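Local coordinates for aeromonas extracellular serine protease (Aeromonas sobria, PDB 3WQB), which cleaves peptide bonds that follow two basic residues, one of them lysine, as a calcium-binding serine protease of the furin subfamily, at residues 191-196 against 246-251. The protein carries 1 engineered substitution. Numbering follows the deposited sequence.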
ATOM      1  N   LEU A 191      18.138  -0.891  -6.506  1.00 15.93           N
ATOM      2  CA  LEU A 191      18.318  -2.339  -6.499  1.00 15.22           C
ATOM      3  C   LEU A 191      17.461  -3.057  -5.463  1.00 14.81           C
ATOM      4  O   LEU A 191      16.957  -4.147  -5.732  1.00 14.59           O
ATOM      5  CB  LEU A 191      19.788  -2.687  -6.313  1.00 15.14           C
ATOM      6  CG  LEU A 191      20.702  -2.423  -7.516  1.00 16.05           C
ATOM      7  CD1 LEU A 191      22.091  -2.891  -7.173  1.00 16.88           C
ATOM      8  CD2 LEU A 191      20.208  -3.121  -8.780  1.00 16.99           C
ATOM      9  N   ASP A 192      17.264  -2.446  -4.298  1.00 14.78           N
ATOM     10  CA  ASP A 192      16.442  -3.068  -3.264  1.00 14.93           C
ATOM     11  C   ASP A 192      15.011  -3.254  -3.766  1.00 14.42           C
ATOM     12  O   ASP A 192      14.399  -4.290  -3.525  1.00 14.67           O
ATOM     13  CB  ASP A 192      16.488  -2.285  -1.931  1.00 15.91           C
ATOM     14  CG  ASP A 192      15.712  -0.986  -1.977  1.00 18.58           C
ATOM     15  OD1 ASP A 192      16.137  -0.066  -2.701  1.00 21.38           O
ATOM     16  OD2 ASP A 192      14.670  -0.894  -1.291  1.00 22.10           O
ATOM     17  N   GLN A 193      14.490  -2.245  -4.460  1.00 13.88           N
ATOM     18  CA  GLN A 193      13.126  -2.293  -4.984  1.00 13.94           C
ATOM     19  C   GLN A 193      13.006  -3.226  -6.179  1.00 13.75           C
ATOM     20  O   GLN A 193      12.027  -3.957  -6.292  1.00 13.42           O
ATOM     21  CB  GLN A 193      12.641  -0.897  -5.357  1.00 14.80           C
ATOM     22  CG  GLN A 193      12.613   0.066  -4.188  1.00 18.16           C
ATOM     23  CD  GLN A 193      12.116   1.427  -4.588  1.00 21.29           C
ATOM     24  OE1 GLN A 193      10.914   1.640  -4.693  1.00 24.60           O
ATOM     25  NE2 GLN A 193      13.035   2.356  -4.827  1.00 22.74           N
ATOM     26  N   SER A 194      13.999  -3.190  -7.063  1.00 13.47           N
ATOM     27  CA  SER A 194      14.030  -4.098  -8.208  1.00 13.17           C
ATOM     28  C   SER A 194      14.037  -5.555  -7.747  1.00 12.53           C
ATOM     29  O   SER A 194      13.305  -6.384  -8.283  1.00 12.90           O
ATOM     30  CB  SER A 194      15.246  -3.810  -9.096  1.00 13.85           C
ATOM     31  OG  SER A 194      15.316  -4.710 -10.186  1.00 17.19           O
ATOM     32  N   GLN A 195      14.833  -5.850  -6.724  1.00 11.86           N
ATOM     33  CA  GLN A 195      14.937  -7.209  -6.208  1.00 11.56           C
ATOM     34  C   GLN A 195      13.595  -7.689  -5.663  1.00 11.11           C
ATOM     35  O   GLN A 195      13.181  -8.824  -5.925  1.00 11.35           O
ATOM     36  CB  GLN A 195      16.021  -7.301  -5.139  1.00 11.26           C
ATOM     37  CG  GLN A 195      16.255  -8.711  -4.620  1.00 11.34           C
ATOM     38  CD  GLN A 195      17.409  -8.788  -3.656  1.00 12.32           C
ATOM     39  OE1 GLN A 195      17.424  -8.097  -2.644  1.00 13.13           O
ATOM     40  NE2 GLN A 195      18.383  -9.648  -3.950  1.00 12.82           N
ATOM     41  N   LEU A 196      12.905  -6.836  -4.910  1.00 11.10           N
ATOM     42  CA  LEU A 196      11.601  -7.227  -4.380  1.00 11.33           C
ATOM     43  C   LEU A 196      10.540  -7.313  -5.486  1.00 11.35           C
ATOM     44  O   LEU A 196       9.720  -8.229  -5.488  1.00 11.38           O
ATOM     45  CB  LEU A 196      11.167  -6.311  -3.230  1.00 11.04           C
ATOM     46  CG  LEU A 196      11.993  -6.513  -1.957  1.00 12.28           C
ATOM     47  CD1 LEU A 196      11.733  -5.403  -0.955  1.00 14.70           C
ATOM     48  CD2 LEU A 196      11.724  -7.874  -1.319  1.00 14.87           C
ATOM     49  N   LEU A 246       2.483   8.007  -4.383  1.00 10.14           N
ATOM     50  CA  LEU A 246       3.750   8.572  -3.898  1.00 10.99           C
ATOM     51  C   LEU A 246       4.741   7.526  -3.393  1.00 11.30           C
ATOM     52  O   LEU A 246       5.943   7.657  -3.613  1.00 12.48           O
ATOM     53  CB  LEU A 246       3.537   9.650  -2.838  1.00 11.15           C
ATOM     54  CG  LEU A 246       2.831  10.927  -3.280  1.00 11.92           C
ATOM     55  CD1 LEU A 246       2.636  11.855  -2.083  1.00 14.32           C
ATOM     56  CD2 LEU A 246       3.589  11.624  -4.408  1.00 15.42           C
ATOM     57  N   ASP A 247       4.248   6.489  -2.726  1.00 11.76           N
ATOM     58  CA  ASP A 247       5.120   5.421  -2.243  1.00 11.76           C
ATOM     59  C   ASP A 247       5.457   4.536  -3.442  1.00 11.75           C
ATOM     60  O   ASP A 247       4.553   3.935  -4.026  1.00 11.57           O
ATOM     61  CB  ASP A 247       4.411   4.628  -1.138  1.00 12.24           C
ATOM     62  CG  ASP A 247       5.186   3.390  -0.688  1.00 13.57           C
ATOM     63  OD1 ASP A 247       6.202   3.008  -1.323  1.00 14.35           O
ATOM     64  OD2 ASP A 247       4.755   2.795   0.323  1.00 15.34           O
ATOM     65  N   PRO A 248       6.745   4.496  -3.844  1.00 12.60           N
ATOM     66  CA  PRO A 248       7.122   3.752  -5.059  1.00 12.48           C
ATOM     67  C   PRO A 248       6.631   2.293  -5.125  1.00 12.09           C
ATOM     68  O   PRO A 248       6.308   1.800  -6.207  1.00 12.50           O
ATOM     69  CB  PRO A 248       8.657   3.822  -5.061  1.00 13.08           C
ATOM     70  CG  PRO A 248       9.037   4.149  -3.657  1.00 15.05           C
ATOM     71  CD  PRO A 248       7.934   5.019  -3.137  1.00 12.50           C
ATOM     72  N   SER A 249       6.545   1.617  -3.985  1.00 11.34           N
ATOM     73  CA  SER A 249       6.112   0.221  -3.978  1.00 10.85           C
ATOM     74  C   SER A 249       4.662   0.059  -4.426  1.00  9.88           C
ATOM     75  O   SER A 249       4.268  -1.000  -4.920  1.00 10.58           O
ATOM     76  CB  SER A 249       6.280  -0.379  -2.588  1.00 11.35           C
ATOM     77  OG  SER A 249       7.635  -0.317  -2.196  1.00 14.09           O
ATOM     78  N   ASN A 250       3.868   1.114  -4.255  1.00  9.19           N
ATOM     79  CA  ASN A 250       2.445   1.021  -4.555  1.00  8.79           C
ATOM     80  C   ASN A 250       2.121   1.038  -6.039  1.00  8.25           C
ATOM     81  O   ASN A 250       0.967   0.865  -6.409  1.00  8.78           O
ATOM     82  CB  ASN A 250       1.668   2.141  -3.859  1.00  8.92           C
ATOM     83  CG  ASN A 250       1.637   1.985  -2.361  1.00  8.95           C
ATOM     84  OD1 ASN A 250       2.002   0.935  -1.812  1.00 11.44           O
ATOM     85  ND2 ASN A 250       1.192   3.041  -1.675  1.00 11.29           N
ATOM     86  N   SER A 251       3.128   1.255  -6.886  1.00  8.74           N
ATOM     87  CA  SER A 251       2.923   1.249  -8.344  1.00  8.49           C
ATOM     88  C   SER A 251       3.601   0.065  -9.034  1.00  8.65           C
ATOM     89  O   SER A 251       3.775   0.082 -10.252  1.00  8.95           O
ATOM     90  CB  SER A 251       3.380   2.580  -8.964  1.00  8.95           C
ATOM     91  OG  SER A 251       4.745   2.821  -8.655  1.00  9.93           O
TER
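Gln193 of helix 191-205 meets Pro248 through a single atom, its amide oxygen. The side chain starts toward the 246-251 loop at CB. With chi1 at -61°, CG points away from the backbone carbonyl carbon. Beyond CG the chain stays extended and carries the amide across to the loop. There OE1 comes up against the CB-CG side of the proline ring, 3.2 Å from Pro248 CB. The same oxygen lies 3.3 Å from Pro248 CG. The two side chains run nearly perpendicular, and the touch is polar oxygen against ring carbons. NE2, the other branch of the amide, turns back to the residues leading into the helix. It hydrogen-bonds to Ser190 OG and Ser187 O, and these bonds probably set which way the amide is turned, with OE1 toward the proline. The contact belongs to the subtilisin domain. It joins the start of helix 191-205 to the loop before strand 255-261 of the parallel sheet. The loop is also bonded within itself. Asp247 OD1 accepts from Ser249 N at 3.0 Å, forming an Asx turn that spans Pro248. The N-H comes from above the carboxylate plane, 45° out of it. Further on, Pro248 O accepts from Ser251 OG at 3.1 Å and from Ser251 N at 3.3 Å. Both donors approach the same face of that carbonyl. Arg532, on strand 527-535 of the P-domain, also bonds to Pro248 O through NH2 and to Ser251 OG through NE.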